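PDB 5FL3: pili retraction protein PilT, which probably binds and hydrolyses ATP to drive the retraction of type IV pili. Local coordinates for residues E110-F115 with F174-K179; A129-G134 with S269-L274; A224-Q229 with R263-E268; V288-I293 with D329-E334; I293-P298 with Y323-F328. All coordinates share one frame; numbering follows the deposited sequence.

Interaction 1: E110-F115 with F174-K179; sequences EVIPSF and FLHKHK
Ile112 and His176 cross at about a right angle, the isoleucine sending its delta methyl to the imidazole, where CD1 of Ile112 stands 3.4 Å from both ND1 and CE1 of His176. CG1 is anti to the carbonyl carbon (chi1 -67°) and CD1 continues in an extended chain, which carries the methyl across. The same side chain also serves a second ring: CG1 of Ile112 comes to 4.3 Å from CD1 of Phe174. Pro113 reaches that phenyl ring too, its CD 4.4 Å from CE1 of Phe174, while the carbonyl O of Val111 lies at the ring edge, near the ring plane. At the start of the first segment, CG of Glu110 passes 4.3 Å from CD1 of Leu175. No hydrogen bond joins the two loops here, so the contact, on the outside of the molecule, rests mainly on carbon and ring surfaces. Segment 110-115 follows strand 100-108, the last in sequence of the N-terminal antiparallel sheet, and leads to helix 115-118; segment 174-179 joins strands 164-169 and 182-187 of the nucleotide-binding domain. Helix 146-160, which opens with P-loop residues, packs against Ile112, Phe174 and His176, with ADP about 5 Å from the Phe174 side chain.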
# COMPACT_ATOMS: atom_id res chain seq x y z
N GLU A 110 2.63 -6.92 12.82
CA GLU A 110 1.66 -6.41 13.77
C GLU A 110 2.18 -5.13 14.37
O GLU A 110 1.61 -4.61 15.31
CB GLU A 110 1.39 -7.44 14.85
CG GLU A 110 1.36 -8.85 14.32
CD GLU A 110 0.89 -9.82 15.38
OE1 GLU A 110 -0.06 -9.45 16.11
OE2 GLU A 110 1.49 -10.92 15.48
N VAL A 111 3.28 -4.63 13.81
CA VAL A 111 3.91 -3.43 14.32
C VAL A 111 3.75 -2.30 13.30
O VAL A 111 4.30 -2.36 12.20
CB VAL A 111 5.40 -3.66 14.63
CG1 VAL A 111 6.09 -2.33 14.89
CG2 VAL A 111 5.55 -4.60 15.82
N ILE A 112 3.00 -1.28 13.68
CA ILE A 112 2.62 -0.22 12.78
C ILE A 112 3.46 1.02 12.97
O ILE A 112 3.44 1.63 14.03
CB ILE A 112 1.15 0.18 12.95
CG1 ILE A 112 0.25 -0.98 12.51
CG2 ILE A 112 0.85 1.47 12.17
CD1 ILE A 112 -1.21 -0.76 12.84
N PRO A 113 4.20 1.40 11.92
CA PRO A 113 5.08 2.57 11.97
C PRO A 113 4.28 3.84 12.23
O PRO A 113 3.12 3.92 11.83
CB PRO A 113 5.71 2.58 10.58
CG PRO A 113 5.53 1.18 10.05
CD PRO A 113 4.22 0.74 10.60
N SER A 114 4.89 4.82 12.88
CA SER A 114 4.27 6.13 13.05
C SER A 114 4.30 6.95 11.77
O SER A 114 5.12 6.68 10.88
CB SER A 114 4.98 6.90 14.14
OG SER A 114 6.27 7.26 13.68
N PHE A 115 3.43 7.95 11.69
CA PHE A 115 3.42 8.86 10.55
C PHE A 115 4.81 9.41 10.34
O PHE A 115 5.30 9.51 9.21
CB PHE A 115 2.45 10.01 10.77
CG PHE A 115 1.01 9.60 10.77
CD1 PHE A 115 0.54 8.69 9.84
CD2 PHE A 115 0.14 10.11 11.72
CE1 PHE A 115 -0.80 8.31 9.85
CE2 PHE A 115 -1.19 9.74 11.74
CZ PHE A 115 -1.66 8.84 10.81
N PHE A 174 -1.05 -6.02 7.25
CA PHE A 174 -0.92 -5.63 8.66
C PHE A 174 -2.09 -6.16 9.48
O PHE A 174 -3.23 -6.10 9.02
CB PHE A 174 -0.85 -4.12 8.78
CG PHE A 174 0.42 -3.54 8.30
CD1 PHE A 174 1.51 -3.41 9.15
CD2 PHE A 174 0.55 -3.12 6.98
CE1 PHE A 174 2.70 -2.88 8.70
CE2 PHE A 174 1.73 -2.59 6.53
CZ PHE A 174 2.81 -2.47 7.38
N LEU A 175 -1.80 -6.66 10.67
CA LEU A 175 -2.84 -7.09 11.61
C LEU A 175 -3.12 -6.01 12.66
O LEU A 175 -2.23 -5.57 13.39
CB LEU A 175 -2.43 -8.38 12.31
CG LEU A 175 -2.34 -9.56 11.35
CD1 LEU A 175 -1.70 -10.75 12.06
CD2 LEU A 175 -3.72 -9.91 10.81
N HIS A 176 -4.37 -5.57 12.71
CA HIS A 176 -4.79 -4.57 13.69
C HIS A 176 -5.48 -5.24 14.85
O HIS A 176 -6.28 -6.17 14.66
CB HIS A 176 -5.73 -3.54 13.08
CG HIS A 176 -5.13 -2.75 11.97
ND1 HIS A 176 -4.44 -1.57 12.19
CD2 HIS A 176 -5.12 -2.94 10.64
CE1 HIS A 176 -4.04 -1.08 11.03
NE2 HIS A 176 -4.44 -1.90 10.07
N LYS A 177 -5.18 -4.79 16.06
CA LYS A 177 -5.98 -5.22 17.19
C LYS A 177 -7.06 -4.17 17.47
O LYS A 177 -6.98 -3.05 16.98
CB LYS A 177 -5.09 -5.48 18.41
CG LYS A 177 -4.36 -4.27 18.90
CD LYS A 177 -3.38 -4.64 19.99
CE LYS A 177 -2.70 -3.39 20.55
NZ LYS A 177 -3.65 -2.55 21.35
N HIS A 178 -8.09 -4.57 18.19
CA HIS A 178 -9.13 -3.67 18.66
C HIS A 178 -8.49 -2.64 19.60
O HIS A 178 -7.70 -2.98 20.49
CB HIS A 178 -10.25 -4.49 19.34
CG HIS A 178 -11.16 -3.71 20.23
ND1 HIS A 178 -12.07 -2.79 19.76
CD2 HIS A 178 -11.35 -3.76 21.58
CE1 HIS A 178 -12.76 -2.28 20.77
NE2 HIS A 178 -12.33 -2.85 21.89
N LYS A 179 -8.76 -1.36 19.36
CA LYS A 179 -8.36 -0.33 20.30
C LYS A 179 -9.62 0.45 20.65
O LYS A 179 -10.46 -0.05 21.41
CB LYS A 179 -7.26 0.56 19.73
CG LYS A 179 -5.97 -0.23 19.49
CD LYS A 179 -4.84 0.63 18.92
CE LYS A 179 -3.61 -0.23 18.59
NZ LYS A 179 -2.51 0.56 17.97

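Interaction 2: A129-G134 with S269-L274; sequences AAKERG and SLLGIL
Arg133, whose carbonyl oxygen faces Leu271, directs its own flat guanidinium group away from the contact. One face of that group lies over Glu132 CG, offset toward the rim, and NH2 of Arg133 forms a salt bridge of 3.4 Å with OE2 of Glu132. What remains for Leu271 is backbone and aliphatic chain. Its CD1 is 3.2 Å from O of Arg133 and 3.5 Å from CB of Lys131, and its CG sits 3.5 Å from CA of Gly134. The leucine CG is anti to the carbonyl carbon (chi1 -70°), and both delta methyls face the Arg133 carbonyl oxygen. Lys131 bends at chi2, so only the root of its chain meets the leucine while the ammonium end leads away. At Gly134 any side chain would run into Leu271 CG. An alanine in place of Leu271 is likely to open a gap beside Gly134 and leave the aliphatic root of Lys131 without its neighbour. The site lies where strands 134-139 and 270-280, parallel neighbours in the RecA-like sheet, begin side by side; Leu135 bonds through its backbone to both Ser269 and Leu271. With no hydrogen bond between the two segments themselves, their fit depends on shape and carbon contact, while directional bonding is left to the sheet.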
# COMPACT_ATOMS: atom_id res chain seq x y z
N ALA A 129 -8.08 11.74 8.45
CA ALA A 129 -8.67 10.75 9.37
C ALA A 129 -9.92 11.30 10.05
O ALA A 129 -10.82 10.55 10.41
CB ALA A 129 -7.64 10.32 10.42
N ALA A 130 -9.97 12.62 10.23
CA ALA A 130 -11.05 13.26 10.96
C ALA A 130 -12.34 13.35 10.14
O ALA A 130 -13.43 13.42 10.70
CB ALA A 130 -10.63 14.66 11.42
N LYS A 131 -12.22 13.38 8.82
CA LYS A 131 -13.40 13.38 7.97
C LYS A 131 -14.17 12.10 8.18
O LYS A 131 -13.59 11.04 8.38
CB LYS A 131 -13.04 13.53 6.49
CG LYS A 131 -11.95 14.54 6.21
CD LYS A 131 -12.44 15.97 6.34
CE LYS A 131 -11.41 16.92 5.73
NZ LYS A 131 -11.55 18.30 6.21
N GLU A 132 -15.48 12.17 8.13
CA GLU A 132 -16.26 10.97 8.36
C GLU A 132 -17.00 10.53 7.09
O GLU A 132 -17.76 9.56 7.11
CB GLU A 132 -17.22 11.19 9.53
CG GLU A 132 -18.27 12.29 9.36
CD GLU A 132 -19.16 12.41 10.60
OE1 GLU A 132 -19.72 11.38 11.03
OE2 GLU A 132 -19.30 13.54 11.12
N ARG A 133 -16.76 11.25 5.99
CA ARG A 133 -17.31 10.91 4.69
C ARG A 133 -16.23 11.21 3.65
O ARG A 133 -15.47 12.16 3.81
CB ARG A 133 -18.59 11.71 4.41
CG ARG A 133 -19.15 12.41 5.65
CD ARG A 133 -20.39 13.23 5.38
NE ARG A 133 -20.70 14.16 6.49
CZ ARG A 133 -21.03 13.81 7.74
NH1 ARG A 133 -21.12 12.52 8.08
NH2 ARG A 133 -21.30 14.74 8.65
N GLY A 134 -16.15 10.43 2.58
CA GLY A 134 -15.24 10.75 1.50
C GLY A 134 -14.25 9.65 1.11
O GLY A 134 -14.09 8.64 1.82
N SER A 269 -17.18 13.37 -3.83
CA SER A 269 -16.78 12.40 -2.80
C SER A 269 -15.25 12.30 -2.52
O SER A 269 -14.85 11.72 -1.51
CB SER A 269 -17.32 11.02 -3.17
OG SER A 269 -17.12 10.76 -4.56
N LEU A 270 -14.39 12.86 -3.37
CA LEU A 270 -12.95 12.82 -3.10
C LEU A 270 -12.57 13.71 -1.91
O LEU A 270 -13.14 14.78 -1.72
CB LEU A 270 -12.16 13.25 -4.34
CG LEU A 270 -10.65 12.99 -4.32
CD1 LEU A 270 -10.36 11.53 -4.03
CD2 LEU A 270 -9.99 13.40 -5.62
N LEU A 271 -11.60 13.25 -1.11
CA LEU A 271 -11.06 14.01 0.03
C LEU A 271 -9.61 14.39 -0.16
O LEU A 271 -9.17 15.48 0.22
CB LEU A 271 -11.15 13.21 1.30
CG LEU A 271 -12.51 12.95 1.88
CD1 LEU A 271 -12.30 12.34 3.25
CD2 LEU A 271 -13.26 14.24 1.98
N GLY A 272 -8.87 13.44 -0.70
CA GLY A 272 -7.43 13.57 -0.83
C GLY A 272 -6.85 12.43 -1.66
O GLY A 272 -7.41 11.33 -1.71
N ILE A 273 -5.75 12.72 -2.35
CA ILE A 273 -4.95 11.69 -3.00
C ILE A 273 -3.51 11.79 -2.50
O ILE A 273 -2.93 12.87 -2.48
CB ILE A 273 -4.98 11.81 -4.53
CG1 ILE A 273 -6.42 11.91 -5.04
CG2 ILE A 273 -4.22 10.65 -5.17
CD1 ILE A 273 -6.49 12.30 -6.49
N LEU A 274 -2.96 10.66 -2.07
CA LEU A 274 -1.58 10.59 -1.64
C LEU A 274 -0.77 9.68 -2.56
O LEU A 274 -0.77 8.47 -2.39
CB LEU A 274 -1.52 10.07 -0.21
CG LEU A 274 -2.11 11.01 0.84
CD1 LEU A 274 -2.59 10.26 2.07
CD2 LEU A 274 -1.05 12.02 1.23

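Interaction 3: A224-Q229 with R263-E268; sequences ALMAAQ and RVLLAE
Leu265 is the main bump of this helix pair, which belongs to the RecA-like ATPase core: helices 218-230 and 259-269 pack with their short segments inclined at 52° and their axes 9.6 Å apart. The leucine enters a hollow on the first helix bounded by Leu225, Met226 and Gln229. Its CD2 packs against Leu225, 3.6 Å from CB of that residue, while the other branch, CD1, comes up against the Gln229 side chain, which it meets at about a right angle. Met226 folds back over the rim through bends at chi2 and chi3, bringing SD to 4.0 Å from CD1 of Leu265. In return Leu225 projects beside the second helix, its CD2 resting 3.9 Å from CD1 of Leu266. Another side of helix 218-230 packs on strand 233-238, through Ala227 and Ala228 on Val234. Toward the outside the contact turns polar. Gln229 has CG anti to the backbone N (chi1 -169°) and an extended chain, reaching past Leu265 to Glu268. There NE2 of Gln229 donates a hydrogen bond of 2.8 Å to OE2 of Glu268; the oxygen lies in the amide plane, but the donor comes from above the carboxylate, 60° out of its plane.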
# COMPACT_ATOMS: atom_id res chain seq x y z
N ALA A 224 -17.03 1.84 -4.76
CA ALA A 224 -16.25 2.57 -3.78
C ALA A 224 -16.62 4.06 -3.78
O ALA A 224 -16.72 4.67 -2.73
CB ALA A 224 -14.79 2.39 -4.03
N LEU A 225 -16.83 4.63 -4.96
CA LEU A 225 -17.19 6.04 -5.06
C LEU A 225 -18.53 6.28 -4.39
O LEU A 225 -18.68 7.23 -3.60
CB LEU A 225 -17.24 6.51 -6.50
CG LEU A 225 -15.88 6.71 -7.18
CD1 LEU A 225 -16.06 6.64 -8.67
CD2 LEU A 225 -15.29 8.04 -6.81
N MET A 226 -19.49 5.42 -4.73
CA MET A 226 -20.85 5.47 -4.19
C MET A 226 -20.85 5.37 -2.65
O MET A 226 -21.46 6.18 -1.95
CB MET A 226 -21.70 4.36 -4.80
CG MET A 226 -21.99 4.53 -6.30
SD MET A 226 -22.81 6.10 -6.69
CE MET A 226 -24.34 5.93 -5.76
N ALA A 227 -20.13 4.36 -2.15
CA ALA A 227 -19.93 4.17 -0.73
C ALA A 227 -19.43 5.48 -0.09
O ALA A 227 -19.91 5.88 0.98
CB ALA A 227 -18.96 3.03 -0.49
N ALA A 228 -18.50 6.15 -0.75
CA ALA A 228 -17.97 7.44 -0.27
C ALA A 228 -19.02 8.54 -0.36
O ALA A 228 -19.07 9.43 0.47
CB ALA A 228 -16.73 7.84 -1.08
N GLN A 229 -19.84 8.49 -1.39
CA GLN A 229 -20.89 9.47 -1.60
C GLN A 229 -21.96 9.34 -0.54
O GLN A 229 -22.54 10.32 -0.10
CB GLN A 229 -21.50 9.28 -2.97
CG GLN A 229 -22.41 10.40 -3.39
CD GLN A 229 -23.17 10.04 -4.63
OE1 GLN A 229 -23.74 8.95 -4.74
NE2 GLN A 229 -23.15 10.95 -5.61
N ARG A 263 -17.15 12.42 -13.21
CA ARG A 263 -16.52 13.62 -12.65
C ARG A 263 -17.32 14.19 -11.50
O ARG A 263 -16.77 14.55 -10.46
CB ARG A 263 -16.34 14.70 -13.70
CG ARG A 263 -15.39 14.34 -14.79
CD ARG A 263 -14.87 15.58 -15.46
NE ARG A 263 -13.94 15.20 -16.50
CZ ARG A 263 -12.62 15.27 -16.37
NH1 ARG A 263 -12.10 15.74 -15.24
NH2 ARG A 263 -11.83 14.89 -17.37
N VAL A 264 -18.63 14.30 -11.71
CA VAL A 264 -19.52 14.80 -10.67
C VAL A 264 -19.36 13.92 -9.44
O VAL A 264 -19.10 14.42 -8.34
CB VAL A 264 -21.00 14.82 -11.13
CG1 VAL A 264 -21.92 15.01 -9.93
CG2 VAL A 264 -21.22 15.93 -12.16
N LEU A 265 -19.46 12.62 -9.64
CA LEU A 265 -19.30 11.66 -8.55
C LEU A 265 -17.91 11.78 -7.93
O LEU A 265 -17.78 11.83 -6.70
CB LEU A 265 -19.55 10.24 -9.05
CG LEU A 265 -19.49 9.12 -8.02
CD1 LEU A 265 -20.48 9.33 -6.88
CD2 LEU A 265 -19.75 7.78 -8.70
N LEU A 266 -16.88 11.83 -8.77
CA LEU A 266 -15.53 11.90 -8.24
C LEU A 266 -15.29 13.21 -7.47
O LEU A 266 -14.80 13.19 -6.33
CB LEU A 266 -14.50 11.75 -9.36
CG LEU A 266 -13.02 11.77 -8.95
CD1 LEU A 266 -12.71 10.80 -7.82
CD2 LEU A 266 -12.17 11.48 -10.15
N ALA A 267 -15.68 14.34 -8.06
CA ALA A 267 -15.44 15.64 -7.43
C ALA A 267 -16.10 15.78 -6.05
O ALA A 267 -15.50 16.34 -5.13
CB ALA A 267 -15.91 16.76 -8.34
N GLU A 268 -17.32 15.26 -5.89
CA GLU A 268 -18.02 15.54 -4.64
C GLU A 268 -17.57 14.61 -3.50
O GLU A 268 -17.53 15.03 -2.33
CB GLU A 268 -19.54 15.49 -4.84
CG GLU A 268 -20.16 14.12 -5.07
CD GLU A 268 -21.69 14.20 -5.26
OE1 GLU A 268 -22.37 14.96 -4.51
OE2 GLU A 268 -22.22 13.52 -6.17

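Interaction 4: V288-I293 with D329-E334; sequences VLALEI and DQHLVE
His331 accepts the one hydrogen bond of this contact: the backbone N of Leu291 donates to ND1 of His331 over 3.1 Å, with the donor tilted 33° from the ring plane. Because ND1 is the acceptor, the geometry is consistent with a neutral imidazole carrying its proton on NE2. The ring is brought to the strand by a first torsion that sets CG anti to the backbone N (chi1 -169°). Its CE1 turns toward the carbonyl O of Leu289, which lies in the ring plane at the edge, as does CA of Ala290, 3.5 Å from ND1 of His331. CB of His331 lies 3.5 Å from O of Leu291.

Strand 287-295 is the last of the mixed RecA-like sheet within this chain. Its residues Ala290 and Glu292 pair with strand 270-280, whereas the Leu291 amide points to the other side, where helix 328-337 lies over the strand border, the axes of the short segments 7.3 Å apart and their N-to-C directions 144° apart, nearer antiparallel than parallel.

Apolar contact is slight: CB of Ala290 meets CD2 of Leu332 at 4.1 Å.

Two acids come near each other without touching, OE1 of Glu292 standing 6.6 Å from OD1 of Asp329. Each is held by backbone amides, Glu292 by those of Phe328 and Ala243, Asp329 by those of Thr351 and Ser352. On this strand Leu289 touches the bound ADP.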
# COMPACT_ATOMS: atom_id res chain seq x y z
N VAL A 288 13.32 6.53 1.52
CA VAL A 288 12.60 7.71 1.98
C VAL A 288 11.38 7.93 1.06
O VAL A 288 11.40 7.55 -0.12
CB VAL A 288 13.55 8.94 2.00
CG1 VAL A 288 14.18 9.14 0.64
CG2 VAL A 288 12.82 10.19 2.45
N LEU A 289 10.32 8.50 1.62
CA LEU A 289 9.08 8.67 0.88
C LEU A 289 9.03 10.01 0.14
O LEU A 289 9.19 11.08 0.74
CB LEU A 289 7.88 8.52 1.81
CG LEU A 289 6.47 8.68 1.21
CD1 LEU A 289 6.20 7.68 0.10
CD2 LEU A 289 5.40 8.53 2.30
N ALA A 290 8.81 9.92 -1.16
CA ALA A 290 8.46 11.07 -1.97
C ALA A 290 6.95 11.07 -2.06
O ALA A 290 6.36 10.06 -2.46
CB ALA A 290 9.09 10.98 -3.35
N LEU A 291 6.32 12.19 -1.72
CA LEU A 291 4.88 12.22 -1.51
C LEU A 291 4.24 13.46 -2.12
O LEU A 291 4.69 14.60 -1.87
CB LEU A 291 4.57 12.13 -0.02
CG LEU A 291 3.12 12.30 0.38
CD1 LEU A 291 2.27 11.21 -0.26
CD2 LEU A 291 2.98 12.27 1.88
N GLU A 292 3.24 13.23 -2.96
CA GLU A 292 2.42 14.31 -3.53
C GLU A 292 1.02 14.27 -2.91
O GLU A 292 0.41 13.20 -2.85
CB GLU A 292 2.33 14.18 -5.04
CG GLU A 292 1.40 15.15 -5.71
CD GLU A 292 1.52 15.06 -7.21
OE1 GLU A 292 2.65 15.19 -7.71
OE2 GLU A 292 0.49 14.85 -7.91
N ILE A 293 0.53 15.42 -2.46
CA ILE A 293 -0.77 15.53 -1.79
C ILE A 293 -1.74 16.43 -2.54
O ILE A 293 -1.51 17.63 -2.68
CB ILE A 293 -0.62 16.07 -0.36
CG1 ILE A 293 0.42 15.24 0.40
CG2 ILE A 293 -1.93 16.08 0.38
CD1 ILE A 293 0.73 15.74 1.78
N ASP A 329 7.37 17.07 -7.65
CA ASP A 329 8.56 17.82 -8.02
C ASP A 329 8.88 18.80 -6.91
O ASP A 329 10.05 19.11 -6.68
CB ASP A 329 8.38 18.55 -9.35
CG ASP A 329 8.33 17.59 -10.54
OD1 ASP A 329 8.62 16.39 -10.32
OD2 ASP A 329 8.02 18.04 -11.67
N GLN A 330 7.86 19.27 -6.19
CA GLN A 330 8.08 20.12 -5.02
C GLN A 330 8.70 19.36 -3.86
O GLN A 330 9.63 19.83 -3.24
CB GLN A 330 6.78 20.78 -4.55
CG GLN A 330 6.34 21.98 -5.37
CD GLN A 330 5.01 22.51 -4.91
OE1 GLN A 330 4.03 21.77 -4.83
NE2 GLN A 330 4.96 23.80 -4.59
N HIS A 331 8.18 18.18 -3.57
CA HIS A 331 8.69 17.45 -2.41
C HIS A 331 10.11 16.97 -2.67
O HIS A 331 10.89 16.83 -1.73
CB HIS A 331 7.78 16.28 -2.05
CG HIS A 331 8.09 15.67 -0.72
ND1 HIS A 331 8.19 14.30 -0.53
CD2 HIS A 331 8.34 16.23 0.49
CE1 HIS A 331 8.48 14.05 0.73
NE2 HIS A 331 8.58 15.21 1.38
N LEU A 332 10.43 16.72 -3.94
CA LEU A 332 11.74 16.18 -4.33
C LEU A 332 12.85 17.20 -4.09
O LEU A 332 13.89 16.88 -3.50
CB LEU A 332 11.75 15.74 -5.79
CG LEU A 332 11.09 14.39 -6.10
CD1 LEU A 332 10.97 14.19 -7.60
CD2 LEU A 332 11.84 13.22 -5.44
N VAL A 333 12.63 18.42 -4.58
CA VAL A 333 13.45 19.57 -4.23
C VAL A 333 13.73 19.59 -2.72
O VAL A 333 14.89 19.63 -2.30
CB VAL A 333 12.75 20.89 -4.64
CG1 VAL A 333 13.25 22.04 -3.79
CG2 VAL A 333 12.96 21.17 -6.12
N GLU A 334 12.67 19.52 -1.93
CA GLU A 334 12.77 19.55 -0.48
C GLU A 334 13.59 18.38 0.07
O GLU A 334 14.33 18.52 1.03
CB GLU A 334 11.36 19.56 0.13
CG GLU A 334 11.33 19.68 1.64
CD GLU A 334 9.91 19.82 2.20
OE1 GLU A 334 8.96 19.97 1.40
OE2 GLU A 334 9.76 19.77 3.44

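Interaction 5: I293-P298 with Y323-F328; sequences ILIATP and YGMRTF
Met325 starts with CG anti to the carbonyl carbon (chi1 -65°), runs straight through chi2 and bends at chi3 (-110°), so that its thioether crosses the end of strand 287-295 and CE stops 3.8 Å from CG2 of Thr297. On the way SD accepts a weak hydrogen bond, 3.4 Å from N of Ile295, and lies beside CD1 of Leu294, with which it runs in the same direction. The methionine CG also rests 3.9 Å from CG1 of Ile295. With an alanine at Met325, the Ile295 amide would probably lose its sulfur acceptor, and a gap would open between Leu294, Ile295 and Thr297. Thr297 in turn points CG2 at Tyr323: this methyl stands 3.7 Å from the ring centroid, almost on the ring normal, a CH-pi contact over one face. At the other end Ile293 and Arg326 form a single antiparallel, hydrogen-bonded bridge. N of Ile293 donates to O of Arg326 at 3.1 Å, and the return bond from N of Arg326 to O of Ile293 is weak. CD1 of Ile293 lies over one face of the guanidinium, offset toward its rim, while NE of Arg326 is hydrogen-bonded to the carbonyl O of Leu291. The loop of residues 323-328 lies along the border of strand 287-295 not occupied by strand 270-280. Thr297 caps helix 298-305, whose Val300 touches Met325, and Thr327 caps helix 328-337.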
# COMPACT_ATOMS: atom_id res chain seq x y z
N ILE A 293 0.53 15.42 -2.46
CA ILE A 293 -0.77 15.53 -1.79
C ILE A 293 -1.74 16.43 -2.54
O ILE A 293 -1.51 17.63 -2.68
CB ILE A 293 -0.62 16.07 -0.36
CG1 ILE A 293 0.42 15.24 0.40
CG2 ILE A 293 -1.93 16.08 0.38
CD1 ILE A 293 0.73 15.74 1.78
N LEU A 294 -2.84 15.84 -3.03
CA LEU A 294 -3.98 16.62 -3.50
C LEU A 294 -5.09 16.58 -2.47
O LEU A 294 -5.61 15.52 -2.16
CB LEU A 294 -4.49 16.09 -4.84
CG LEU A 294 -5.79 16.71 -5.33
CD1 LEU A 294 -5.66 18.22 -5.34
CD2 LEU A 294 -6.17 16.22 -6.71
N ILE A 295 -5.45 17.73 -1.92
CA ILE A 295 -6.57 17.79 -1.00
C ILE A 295 -7.76 18.38 -1.71
O ILE A 295 -7.66 19.43 -2.35
CB ILE A 295 -6.25 18.60 0.25
CG1 ILE A 295 -5.10 17.96 1.03
CG2 ILE A 295 -7.47 18.69 1.14
CD1 ILE A 295 -5.48 16.71 1.74
N ALA A 296 -8.90 17.71 -1.61
CA ALA A 296 -10.10 18.13 -2.32
C ALA A 296 -10.82 19.30 -1.63
O ALA A 296 -11.92 19.15 -1.09
CB ALA A 296 -11.04 16.95 -2.50
N THR A 297 -10.19 20.47 -1.67
CA THR A 297 -10.81 21.72 -1.26
C THR A 297 -12.00 22.04 -2.19
O THR A 297 -12.16 21.39 -3.24
CB THR A 297 -9.79 22.86 -1.30
OG1 THR A 297 -9.40 23.09 -2.65
CG2 THR A 297 -8.57 22.49 -0.48
N PRO A 298 -12.85 23.01 -1.80
CA PRO A 298 -13.91 23.45 -2.71
C PRO A 298 -13.39 23.86 -4.08
O PRO A 298 -13.98 23.49 -5.11
CB PRO A 298 -14.52 24.64 -1.98
CG PRO A 298 -14.34 24.30 -0.51
CD PRO A 298 -13.03 23.55 -0.44
N TYR A 323 -2.93 23.42 3.11
CA TYR A 323 -3.87 22.30 3.22
C TYR A 323 -3.42 20.83 3.46
O TYR A 323 -4.30 19.96 3.53
CB TYR A 323 -4.75 22.30 1.97
CG TYR A 323 -5.62 23.51 1.84
CD1 TYR A 323 -6.63 23.76 2.77
CD2 TYR A 323 -5.46 24.40 0.80
CE1 TYR A 323 -7.45 24.87 2.65
CE2 TYR A 323 -6.28 25.51 0.67
CZ TYR A 323 -7.26 25.74 1.60
OH TYR A 323 -8.07 26.85 1.47
N GLY A 324 -2.14 20.48 3.53
CA GLY A 324 -1.01 21.17 2.95
C GLY A 324 -0.63 20.32 1.75
O GLY A 324 -0.05 19.22 1.88
N MET A 325 -0.99 20.83 0.58
CA MET A 325 -0.68 20.17 -0.67
C MET A 325 0.76 20.45 -1.12
O MET A 325 1.45 21.27 -0.52
CB MET A 325 -1.66 20.62 -1.76
CG MET A 325 -3.11 20.21 -1.51
SD MET A 325 -4.21 20.75 -2.84
CE MET A 325 -5.14 22.02 -1.99
N ARG A 326 1.17 19.75 -2.17
CA ARG A 326 2.49 19.85 -2.78
C ARG A 326 2.57 18.83 -3.91
O ARG A 326 1.90 17.79 -3.85
CB ARG A 326 3.60 19.58 -1.76
CG ARG A 326 3.66 18.13 -1.38
CD ARG A 326 3.87 17.91 0.07
NE ARG A 326 4.35 16.56 0.30
CZ ARG A 326 4.78 16.12 1.47
NH1 ARG A 326 4.79 16.93 2.51
NH2 ARG A 326 5.20 14.86 1.59
N THR A 327 3.37 19.11 -4.93
CA THR A 327 3.56 18.16 -6.01
C THR A 327 4.75 17.26 -5.71
O THR A 327 5.50 17.53 -4.76
CB THR A 327 3.79 18.86 -7.36
OG1 THR A 327 4.97 19.67 -7.28
CG2 THR A 327 2.62 19.74 -7.71
N PHE A 328 4.92 16.20 -6.49
CA PHE A 328 6.13 15.40 -6.39
C PHE A 328 7.38 16.25 -6.60
O PHE A 328 8.33 16.15 -5.82
CB PHE A 328 6.15 14.25 -7.39
CG PHE A 328 5.95 12.92 -6.76
CD1 PHE A 328 5.28 12.81 -5.55
CD2 PHE A 328 6.47 11.78 -7.34
CE1 PHE A 328 5.09 11.60 -4.96
CE2 PHE A 328 6.28 10.56 -6.73
CZ PHE A 328 5.59 10.45 -5.55

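How the interactions relate
Interaction 4 is fully buried and interaction 1 is a surface contact, while interactions 2, 3 and 5 are partly buried. Interactions 4 and 5 share Ile293 and strand 287-295: a histidine of helix 328-337 accepts a bond from its middle, and a loop pairs with it nearer its C-terminal end. Interaction 2 joins the start of the neighbouring strand 270-280 to that of strand 134-139, and probable hydrogen bonds such as Ile273 N to Leu294 O, 2.8 Å, link it to interaction 5. Interaction 3 packs beside it through Ala228 and Ser269. Chemistry follows place: backbone pairing and a backbone-to-histidine bond at the sheet border, leucines with an amide-carboxylate bond at their exposed side between helices, ring and methyl contacts in interaction 1, which touches none of the others.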